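Local coordinates for protein alpha-fucosidase (Bifidobacterium bifidum, PDB 2EAC) that probably hydrolyses terminal alpha-L-fucosyl linkages as a glycoside hydrolase of family 95, the crystallised part of a longer protein that contains the catalytic domain, at residues N396-W401 with G411-G416; G416-M421 with H484-A489; S565-P570 with H677-H682. All blocks are in the same frame, centred on the assembly; numbering follows the deposited sequence.

Overall arrangement
Following the chain from the N terminus, the three contacts come in series, each closed before the next opens, so none nests in or crosses another. Contact 1 closes a short loop of nine intervening residues between helix 365-386 and strand 419-420. Contact 2 starts on Gly416, which it shares with contact 1, and brings strand 486-487 back across 62 residues that include helix 442-463. The two touch directly where Leu397 N meets Asp418 O at 2.9 Å. Contact 3 closes the longest excursion, 106 residues, tying the loop after strand 558-565 to the one before helix 700-711. Its centre lies about 18 Å from that of contact 2, yet all three reach the same iminosugar.

Contact 1. Residues N396-W401 with G411-G416; sequences NLQGIW and GNTPWG. With DFU ((2S,3R,4S,5R)-2-methylpiperidine-3,4,5-triol), chain E.
Leu397 and Trp415 both turn CG away from their own carbonyl carbon (chi1 -76° and -52°), and this brings the isobutyl group and the indole together, crossing at about a right angle. The tight point is Leu397 CD1 against Trp415 CB, 3.5 Å. The bound iminosugar joins them: its methyl lies over one face of the indole, offset toward the rim, with Trp415 CD2 3.4 Å from DFU C6, while Leu397 CD1 stands 3.8 Å from the same DFU C6. Leucine and tryptophan thus form an apolar seat for the 6-methyl group that fucose and this compound share, consistent with a fucosidase subsite. Further back, the amide end of the extended Gln398 side chain comes up to CG and CD of Pro414, the two side chains roughly perpendicular. The backbone under Leu397 is held by an Asx turn within a type I turn from Asn396 to Gly399: Gln398 N donates to Asn396 OD1 at 2.8 Å, fairly straight at 158° and in the carbonyl plane. On the other segment Gly416 N returns to Thr413 O (3.1 Å), while the Thr413 hydroxyl bonds to Thr404. His761, itself hydrogen-bonded to the iminosugar, meets the Trp415 ring. Around this loop pair, Trp401 and Ile400 pack on the end of helix 365-386, and Asn396 and Leu397 lean on Phe419 and His420 of strand 419-420.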
loop_
_atom_site.group_PDB
_atom_site.type_symbol
_atom_site.label_atom_id
_atom_site.label_comp_id
_atom_site.label_asym_id
_atom_site.label_seq_id
_atom_site.Cartn_x
_atom_site.Cartn_y
_atom_site.Cartn_z
ATOM N N ASN A 396 0.557 3.058 6.318
ATOM C CA ASN A 396 2.002 2.939 6.516
ATOM C C ASN A 396 2.376 1.442 6.457
ATOM O O ASN A 396 1.559 0.633 5.998
ATOM C CB ASN A 396 2.416 3.675 7.817
ATOM C CG ASN A 396 1.793 3.029 9.090
ATOM O OD1 ASN A 396 1.727 1.816 9.199
ATOM N ND2 ASN A 396 1.363 3.850 10.040
ATOM N N LEU A 397 3.559 1.038 6.927
ATOM C CA LEU A 397 3.994 -0.378 6.796
ATOM C C LEU A 397 3.064 -1.368 7.481
ATOM O O LEU A 397 3.095 -2.581 7.167
ATOM C CB LEU A 397 5.393 -0.592 7.365
ATOM C CG LEU A 397 6.582 -0.097 6.539
ATOM C CD1 LEU A 397 7.883 -0.236 7.345
ATOM C CD2 LEU A 397 6.693 -0.881 5.186
ATOM N N GLN A 398 2.264 -0.856 8.424
ATOM C CA GLN A 398 1.338 -1.685 9.210
ATOM C C GLN A 398 -0.116 -1.238 9.076
ATOM O O GLN A 398 -0.984 -1.647 9.869
ATOM C CB GLN A 398 1.805 -1.713 10.670
ATOM C CG GLN A 398 3.137 -2.516 10.841
ATOM C CD GLN A 398 3.604 -2.593 12.293
ATOM O OE1 GLN A 398 2.785 -2.528 13.238
ATOM N NE2 GLN A 398 4.914 -2.752 12.484
ATOM N N GLY A 399 -0.396 -0.449 8.035
ATOM C CA GLY A 399 -1.726 0.140 7.814
ATOM C C GLY A 399 -1.917 1.315 8.728
ATOM O O GLY A 399 -1.406 2.422 8.469
ATOM N N ILE A 400 -2.649 1.067 9.800
ATOM C CA ILE A 400 -2.710 1.942 10.982
ATOM C C ILE A 400 -2.519 1.146 12.280
ATOM O O ILE A 400 -2.578 1.740 13.355
ATOM C CB ILE A 400 -4.026 2.789 11.093
ATOM C CG1 ILE A 400 -5.274 1.891 11.102
ATOM C CG2 ILE A 400 -4.088 3.913 10.002
ATOM C CD1 ILE A 400 -6.555 2.642 11.541
ATOM N N TRP A 401 -2.233 -0.158 12.179
ATOM C CA TRP A 401 -2.255 -1.040 13.355
ATOM C C TRP A 401 -0.869 -1.419 13.894
ATOM O O TRP A 401 -0.042 -1.963 13.194
ATOM C CB TRP A 401 -3.110 -2.304 13.098
ATOM C CG TRP A 401 -4.525 -1.979 12.635
ATOM C CD1 TRP A 401 -5.613 -1.702 13.433
ATOM C CD2 TRP A 401 -4.989 -1.869 11.281
ATOM N NE1 TRP A 401 -6.717 -1.459 12.667
ATOM C CE2 TRP A 401 -6.368 -1.544 11.340
ATOM C CE3 TRP A 401 -4.377 -2.045 10.015
ATOM C CZ2 TRP A 401 -7.157 -1.367 10.181
ATOM C CZ3 TRP A 401 -5.164 -1.883 8.854
ATOM C CH2 TRP A 401 -6.541 -1.546 8.954
ATOM N N GLY A 411 13.959 1.723 16.217
ATOM C CA GLY A 411 13.907 1.433 17.660
ATOM C C GLY A 411 13.115 0.178 17.969
ATOM O O GLY A 411 13.465 -0.899 17.485
ATOM N N ASN A 412 12.030 0.353 18.724
ATOM C CA ASN A 412 11.120 -0.702 19.181
ATOM C C ASN A 412 10.113 -1.178 18.121
ATOM O O ASN A 412 9.485 -2.214 18.317
ATOM C CB ASN A 412 10.317 -0.216 20.415
ATOM C CG ASN A 412 11.196 0.114 21.614
ATOM O OD1 ASN A 412 12.351 -0.290 21.657
ATOM N ND2 ASN A 412 10.655 0.869 22.578
ATOM N N THR A 413 9.948 -0.410 17.034
ATOM C CA THR A 413 8.995 -0.739 15.940
ATOM C C THR A 413 9.783 -1.033 14.662
ATOM O O THR A 413 10.642 -0.232 14.287
ATOM C CB THR A 413 8.013 0.439 15.710
ATOM O OG1 THR A 413 7.296 0.674 16.921
ATOM C CG2 THR A 413 7.021 0.187 14.592
ATOM N N PRO A 414 9.505 -2.181 13.991
ATOM C CA PRO A 414 10.354 -2.561 12.830
ATOM C C PRO A 414 10.211 -1.549 11.703
ATOM O O PRO A 414 9.084 -1.244 11.295
ATOM C CB PRO A 414 9.814 -3.949 12.408
ATOM C CG PRO A 414 8.440 -4.058 13.027
ATOM C CD PRO A 414 8.451 -3.190 14.271
ATOM N N TRP A 415 11.342 -1.025 11.235
ATOM C CA TRP A 415 11.389 0.000 10.171
ATOM C C TRP A 415 10.455 1.193 10.461
ATOM O O TRP A 415 9.991 1.884 9.532
ATOM C CB TRP A 415 11.067 -0.598 8.792
ATOM C CG TRP A 415 11.892 -1.837 8.407
ATOM C CD1 TRP A 415 13.188 -1.868 7.963
ATOM C CD2 TRP A 415 11.430 -3.193 8.387
ATOM N NE1 TRP A 415 13.562 -3.169 7.683
ATOM C CE2 TRP A 415 12.498 -3.996 7.936
ATOM C CE3 TRP A 415 10.212 -3.808 8.707
ATOM C CZ2 TRP A 415 12.389 -5.384 7.825
ATOM C CZ3 TRP A 415 10.106 -5.177 8.586
ATOM C CH2 TRP A 415 11.179 -5.947 8.158
ATOM N N GLY A 416 10.204 1.436 11.747
ATOM C CA GLY A 416 9.448 2.592 12.192
ATOM C C GLY A 416 7.976 2.548 11.833
ATOM O O GLY A 416 7.280 3.512 12.076
HETATM C C1 DFU E . 13.156 -2.718 2.773
HETATM C C2 DFU E . 12.971 -4.177 2.359
HETATM C C3 DFU E . 12.566 -5.037 3.563
HETATM C C4 DFU E . 11.306 -4.483 4.232
HETATM C C5 DFU E . 11.513 -3.011 4.638
HETATM C C6 DFU E . 10.245 -2.412 5.251
HETATM O O4 DFU E . 10.199 -4.545 3.304
HETATM O O3 DFU E . 12.343 -6.384 3.131
HETATM O O2 DFU E . 14.164 -4.663 1.708
HETATM N N5 DFU E . 11.955 -2.269 3.475
#

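Contact 2. Residues G416-M421 with H484-A489; sequences GSDFHM and HTENTA. With DFU ((2S,3R,4S,5R)-2-methylpiperidine-3,4,5-triol), chain E.
A short two-stranded antiparallel ladder beside the iminosugar site joins Phe419 and His420 to Asn487 and Glu486. Phe419 and Asn487 form its hydrogen-bonded pair, Phe419 N giving to Asn487 O at 3.2 Å and Asn487 N to Phe419 O at 2.9 Å. His420 and Glu486 follow as the non-hydrogen-bonded pair, and Met421 N then donates to Thr485 O at 2.9 Å. That carbonyl also meets the CA-H of His420 and takes a weak bond from the Asn487 amide.

On one face of the ladder His420 and Glu486 run alongside one another in the same direction, with the ring and carboxylate planes 69° apart. The methyl of the iminosugar sits over the centre of one face of the His420 ring, and Thr485 CG2 approaches that ring obliquely. Gln133 and His410 bond the Glu486 carboxylate. One water links Asp418 OD2 to Asn487 O, donating to the latter at 3.2 Å. On the other face the Phe419 ring presents its edge to the backbone, Phe419 CE2 standing 4.0 Å from Ala489 N. Met421 bends at chi2 (-145°) and again at chi3 (-56°), which brings its CE up to the Asn487 amide, the two side chains crossing at a slant.

Tyr447 and Leu451 of helix 442-463 pack against Asn487, helix 507-522 receives Met421, and Phe419 meets the rings of Tyr447 and Trp80.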
loop_
_atom_site.group_PDB
_atom_site.type_symbol
_atom_site.label_atom_id
_atom_site.label_comp_id
_atom_site.label_asym_id
_atom_site.label_seq_id
_atom_site.Cartn_x
_atom_site.Cartn_y
_atom_site.Cartn_z
ATOM N N GLY A 416 10.204 1.436 11.747
ATOM C CA GLY A 416 9.448 2.592 12.192
ATOM C C GLY A 416 7.976 2.548 11.833
ATOM O O GLY A 416 7.280 3.512 12.076
ATOM N N SER A 417 7.497 1.410 11.309
ATOM C CA SER A 417 6.149 1.266 10.698
ATOM C C SER A 417 5.848 2.499 9.814
ATOM O O SER A 417 4.755 3.066 9.841
ATOM C CB SER A 417 5.080 1.030 11.756
ATOM O OG SER A 417 3.818 0.836 11.153
ATOM N N ASP A 418 6.847 2.861 9.016
ATOM C CA ASP A 418 6.925 4.145 8.302
ATOM C C ASP A 418 6.315 4.082 6.890
ATOM O O ASP A 418 5.537 3.160 6.579
ATOM C CB ASP A 418 8.389 4.660 8.314
ATOM C CG ASP A 418 9.344 3.866 7.404
ATOM O OD1 ASP A 418 8.916 2.886 6.758
ATOM O OD2 ASP A 418 10.554 4.237 7.305
ATOM N N PHE A 419 6.621 5.084 6.066
ATOM C CA PHE A 419 6.233 5.120 4.633
ATOM C C PHE A 419 7.483 4.801 3.826
ATOM O O PHE A 419 8.419 5.633 3.702
ATOM C CB PHE A 419 5.586 6.471 4.251
ATOM C CG PHE A 419 4.462 6.886 5.194
ATOM C CD1 PHE A 419 3.202 6.282 5.111
ATOM C CD2 PHE A 419 4.671 7.854 6.174
ATOM C CE1 PHE A 419 2.178 6.649 5.984
ATOM C CE2 PHE A 419 3.656 8.235 7.049
ATOM C CZ PHE A 419 2.392 7.614 6.959
ATOM N N HIS A 420 7.516 3.570 3.321
ATOM C CA HIS A 420 8.719 3.008 2.761
ATOM C C HIS A 420 8.531 2.914 1.250
ATOM O O HIS A 420 7.714 2.111 0.766
ATOM C CB HIS A 420 8.925 1.621 3.378
ATOM C CG HIS A 420 10.258 1.438 4.024
ATOM N ND1 HIS A 420 11.321 0.835 3.377
ATOM C CD2 HIS A 420 10.701 1.765 5.266
ATOM C CE1 HIS A 420 12.362 0.803 4.194
ATOM N NE2 HIS A 420 12.012 1.357 5.342
ATOM N N MET A 421 9.270 3.738 0.513
ATOM C CA MET A 421 8.907 4.037 -0.863
ATOM C C MET A 421 9.846 3.372 -1.861
ATOM O O MET A 421 9.980 3.854 -2.996
ATOM C CB MET A 421 8.870 5.557 -1.117
ATOM C CG MET A 421 7.932 6.372 -0.264
ATOM S SD MET A 421 7.211 7.782 -1.198
ATOM C CE MET A 421 8.630 8.711 -1.802
ATOM N N HIS A 484 13.472 9.968 -0.851
ATOM C CA HIS A 484 14.139 8.687 -0.963
ATOM C C HIS A 484 13.273 7.549 -0.365
ATOM O O HIS A 484 12.029 7.613 -0.370
ATOM C CB HIS A 484 15.561 8.809 -0.370
ATOM C CG HIS A 484 16.445 9.762 -1.133
ATOM N ND1 HIS A 484 16.386 11.131 -0.972
ATOM C CD2 HIS A 484 17.363 9.546 -2.102
ATOM C CE1 HIS A 484 17.245 11.715 -1.792
ATOM N NE2 HIS A 484 17.853 10.773 -2.485
ATOM N N THR A 485 13.919 6.504 0.142
ATOM C CA THR A 485 13.197 5.351 0.635
ATOM C C THR A 485 12.380 5.591 1.901
ATOM O O THR A 485 11.153 5.433 1.894
ATOM C CB THR A 485 14.177 4.174 0.839
ATOM O OG1 THR A 485 14.760 3.883 -0.426
ATOM C CG2 THR A 485 13.434 2.929 1.390
ATOM N N GLU A 486 13.058 5.983 2.991
ATOM C CA GLU A 486 12.414 6.153 4.272
ATOM C C GLU A 486 11.771 7.534 4.428
ATOM O O GLU A 486 12.468 8.575 4.456
ATOM C CB GLU A 486 13.396 5.897 5.416
ATOM C CG GLU A 486 14.066 4.503 5.418
ATOM C CD GLU A 486 14.861 4.268 6.742
ATOM O OE1 GLU A 486 15.332 5.256 7.332
ATOM O OE2 GLU A 486 15.024 3.102 7.181
ATOM N N ASN A 487 10.449 7.514 4.609
ATOM C CA ASN A 487 9.652 8.722 4.704
ATOM C C ASN A 487 8.775 8.678 5.960
ATOM O O ASN A 487 8.572 7.615 6.541
ATOM C CB ASN A 487 8.846 8.925 3.381
ATOM C CG ASN A 487 9.693 9.556 2.288
ATOM O OD1 ASN A 487 9.844 10.773 2.244
ATOM N ND2 ASN A 487 10.298 8.739 1.446
ATOM N N THR A 488 8.278 9.833 6.397
ATOM C CA THR A 488 7.564 9.944 7.662
ATOM C C THR A 488 6.362 10.864 7.510
ATOM O O THR A 488 6.007 11.254 6.377
ATOM C CB THR A 488 8.489 10.533 8.753
ATOM O OG1 THR A 488 8.781 11.901 8.438
ATOM C CG2 THR A 488 9.812 9.711 8.907
ATOM N N ALA A 489 5.742 11.229 8.645
ATOM C CA ALA A 489 4.680 12.232 8.657
ATOM C C ALA A 489 5.163 13.678 8.427
ATOM O O ALA A 489 4.351 14.594 8.218
ATOM C CB ALA A 489 3.888 12.140 9.983
HETATM C C1 DFU E . 13.156 -2.718 2.773
HETATM C C2 DFU E . 12.971 -4.177 2.359
HETATM C C3 DFU E . 12.566 -5.037 3.563
HETATM C C4 DFU E . 11.306 -4.483 4.232
HETATM C C5 DFU E . 11.513 -3.011 4.638
HETATM C C6 DFU E . 10.245 -2.412 5.251
HETATM O O4 DFU E . 10.199 -4.545 3.304
HETATM O O3 DFU E . 12.343 -6.384 3.131
HETATM O O2 DFU E . 14.164 -4.663 1.708
HETATM N N5 DFU E . 11.955 -2.269 3.475
HETATM O O HOH W 1 11.022 6.480 8.337
HETATM O O HOH W 2 12.685 2.653 8.646
#

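Contact 3. Residues S565-P570 with H677-H682; sequences SPEQGP and HRHMSH. With DFU ((2S,3R,4S,5R)-2-methylpiperidine-3,4,5-triol), chain E.
Gln568 and His677 lie flat on each other, the amide and imidazole planes only 10° apart and the two side chains running antiparallel past each other. Gln568 CB heads the stack, over the ring centre in a CH-pi contact. The same imidazole works through its edge: Glu567 N donates to His677 NE2 at 3.0 Å, close to the ring plane, while ND1 bonds to Gln672 OE1 and leaves NE2 as the acceptor. Next to it, Pro566 sets its CB over the face of His679, another CH-pi contact, and its carbonyl receives Ser681 OG at 2.7 Å; a water connects that carbonyl to Ser681 N.

The peptide between Pro566 and Glu567 is cis, a kink at the wall of the iminosugar pocket in the family 95 catalytic domain, whose core is an (alpha/alpha)6 barrel. From there Glu567 extends inward, its carboxylate nearly perpendicular to the Arg678 guanidinium (88°) yet almost parallel to the His679 ring (18°). Glu567 OE2 forms a salt bridge with Arg678 NH2 at 3.2 Å, and OE1 is held by Asn422. Three side chains converge on one ligand hydroxyl: His679 NE2 and DFU O2 share a hydrogen bond of 2.7 Å, near the ring plane, Arg678 NH2 donates to DFU O2 at 2.8 Å, and Glu567 OE2 is a weak partner. Arg678 NE reaches the neighbouring DFU O3 at 3.1 Å. Trp723 of helix 722-735 packs edge-to-face with His679.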
loop_
_atom_site.group_PDB
_atom_site.type_symbol
_atom_site.label_atom_id
_atom_site.label_comp_id
_atom_site.label_asym_id
_atom_site.label_seq_id
_atom_site.Cartn_x
_atom_site.Cartn_y
_atom_site.Cartn_z
ATOM N N SER A 565 20.652 -0.659 -6.746
ATOM C CA SER A 565 19.452 -1.442 -7.050
ATOM C C SER A 565 18.900 -2.017 -5.740
ATOM O O SER A 565 19.553 -2.842 -5.086
ATOM C CB SER A 565 19.798 -2.544 -8.044
ATOM O OG SER A 565 18.627 -3.155 -8.585
ATOM N N PRO A 566 17.714 -1.554 -5.311
ATOM C CA PRO A 566 17.232 -2.121 -4.056
ATOM C C PRO A 566 17.110 -3.661 -4.115
ATOM O O PRO A 566 16.636 -4.193 -5.128
ATOM C CB PRO A 566 15.857 -1.472 -3.880
ATOM C CG PRO A 566 15.926 -0.199 -4.678
ATOM C CD PRO A 566 16.787 -0.553 -5.870
ATOM N N GLU A 567 17.615 -4.385 -3.113
ATOM C CA GLU A 567 18.610 -3.917 -2.154
ATOM C C GLU A 567 19.771 -4.925 -2.202
ATOM O O GLU A 567 20.016 -5.658 -1.258
ATOM C CB GLU A 567 18.019 -3.786 -0.740
ATOM C CG GLU A 567 17.153 -2.510 -0.531
ATOM C CD GLU A 567 16.715 -2.276 0.921
ATOM O OE1 GLU A 567 15.934 -1.301 1.156
ATOM O OE2 GLU A 567 17.119 -3.076 1.819
ATOM N N GLN A 568 20.473 -4.957 -3.328
ATOM C CA GLN A 568 21.585 -5.895 -3.526
ATOM C C GLN A 568 22.581 -5.342 -4.554
ATOM O O GLN A 568 22.343 -4.308 -5.200
ATOM C CB GLN A 568 21.087 -7.284 -3.971
ATOM C CG GLN A 568 20.572 -7.309 -5.417
ATOM C CD GLN A 568 20.379 -8.704 -6.045
ATOM O OE1 GLN A 568 19.853 -8.808 -7.158
ATOM N NE2 GLN A 568 20.796 -9.754 -5.357
ATOM N N GLY A 569 23.698 -6.045 -4.709
ATOM C CA GLY A 569 24.657 -5.680 -5.715
ATOM C C GLY A 569 25.536 -4.514 -5.313
ATOM O O GLY A 569 25.561 -4.117 -4.147
ATOM N N PRO A 570 26.275 -3.966 -6.285
ATOM C CA PRO A 570 27.238 -2.867 -6.109
ATOM C C PRO A 570 26.625 -1.516 -5.777
ATOM O O PRO A 570 25.540 -1.156 -6.280
ATOM C CB PRO A 570 27.969 -2.792 -7.455
ATOM C CG PRO A 570 27.499 -3.940 -8.250
ATOM C CD PRO A 570 26.226 -4.457 -7.665
ATOM N N HIS A 677 16.895 -13.144 -4.364
ATOM C CA HIS A 677 16.826 -11.808 -3.769
ATOM C C HIS A 677 15.370 -11.336 -3.684
ATOM O O HIS A 677 14.617 -11.460 -4.644
ATOM C CB HIS A 677 17.674 -10.779 -4.513
ATOM C CG HIS A 677 17.714 -9.462 -3.812
ATOM N ND1 HIS A 677 18.094 -9.344 -2.489
ATOM C CD2 HIS A 677 17.365 -8.220 -4.220
ATOM C CE1 HIS A 677 17.986 -8.081 -2.117
ATOM N NE2 HIS A 677 17.551 -7.379 -3.151
ATOM N N ARG A 678 14.971 -10.798 -2.536
ATOM C CA ARG A 678 13.572 -10.492 -2.321
ATOM C C ARG A 678 13.045 -9.430 -3.298
ATOM O O ARG A 678 11.927 -9.553 -3.807
ATOM C CB ARG A 678 13.326 -10.098 -0.864
ATOM C CG ARG A 678 14.171 -8.926 -0.328
ATOM C CD ARG A 678 14.121 -8.889 1.244
ATOM N NE ARG A 678 14.730 -7.637 1.687
ATOM C CZ ARG A 678 16.042 -7.379 1.645
ATOM N NH1 ARG A 678 16.896 -8.325 1.255
ATOM N NH2 ARG A 678 16.494 -6.176 2.016
ATOM N N HIS A 679 13.848 -8.390 -3.534
ATOM C CA HIS A 679 13.506 -7.315 -4.499
ATOM C C HIS A 679 13.703 -7.843 -5.925
ATOM O O HIS A 679 14.569 -8.695 -6.167
ATOM C CB HIS A 679 14.406 -6.081 -4.278
ATOM C CG HIS A 679 14.133 -5.333 -3.006
ATOM N ND1 HIS A 679 13.340 -4.195 -2.962
ATOM C CD2 HIS A 679 14.552 -5.551 -1.733
ATOM C CE1 HIS A 679 13.269 -3.763 -1.712
ATOM N NE2 HIS A 679 14.001 -4.560 -0.950
ATOM N N MET A 680 12.906 -7.337 -6.861
ATOM C CA MET A 680 13.133 -7.590 -8.273
ATOM C C MET A 680 13.078 -6.236 -8.964
ATOM O O MET A 680 12.190 -5.952 -9.772
ATOM C CB MET A 680 12.085 -8.563 -8.822
ATOM C CG MET A 680 11.995 -9.876 -7.997
ATOM S SD MET A 680 10.934 -11.093 -8.802
ATOM C CE MET A 680 9.380 -10.197 -8.856
ATOM N N SER A 681 14.044 -5.384 -8.612
ATOM C CA SER A 681 13.942 -3.958 -8.866
ATOM C C SER A 681 14.066 -3.732 -10.356
ATOM O O SER A 681 13.666 -2.701 -10.871
ATOM C CB SER A 681 15.005 -3.202 -8.049
ATOM O OG SER A 681 14.621 -3.192 -6.667
ATOM N N HIS A 682 14.588 -4.735 -11.054
ATOM C CA HIS A 682 14.841 -4.600 -12.484
ATOM C C HIS A 682 13.669 -5.056 -13.372
ATOM O O HIS A 682 13.741 -4.908 -14.584
ATOM C CB HIS A 682 16.109 -5.332 -12.864
ATOM C CG HIS A 682 16.044 -6.804 -12.629
ATOM N ND1 HIS A 682 15.627 -7.349 -11.436
ATOM C CD2 HIS A 682 16.367 -7.847 -13.432
ATOM C CE1 HIS A 682 15.686 -8.669 -11.517
ATOM N NE2 HIS A 682 16.132 -8.993 -12.717
HETATM C C1 DFU E . 13.156 -2.718 2.773
HETATM C C2 DFU E . 12.971 -4.177 2.359
HETATM C C3 DFU E . 12.566 -5.037 3.563
HETATM C C4 DFU E . 11.306 -4.483 4.232
HETATM C C5 DFU E . 11.513 -3.011 4.638
HETATM C C6 DFU E . 10.245 -2.412 5.251
HETATM O O4 DFU E . 10.199 -4.545 3.304
HETATM O O3 DFU E . 12.343 -6.384 3.131
HETATM O O2 DFU E . 14.164 -4.663 1.708
HETATM N N5 DFU E . 11.955 -2.269 3.475
HETATM O O HOH W 3 16.476 -6.093 -7.067
HETATM O O HOH W 4 19.450 -6.390 1.461
#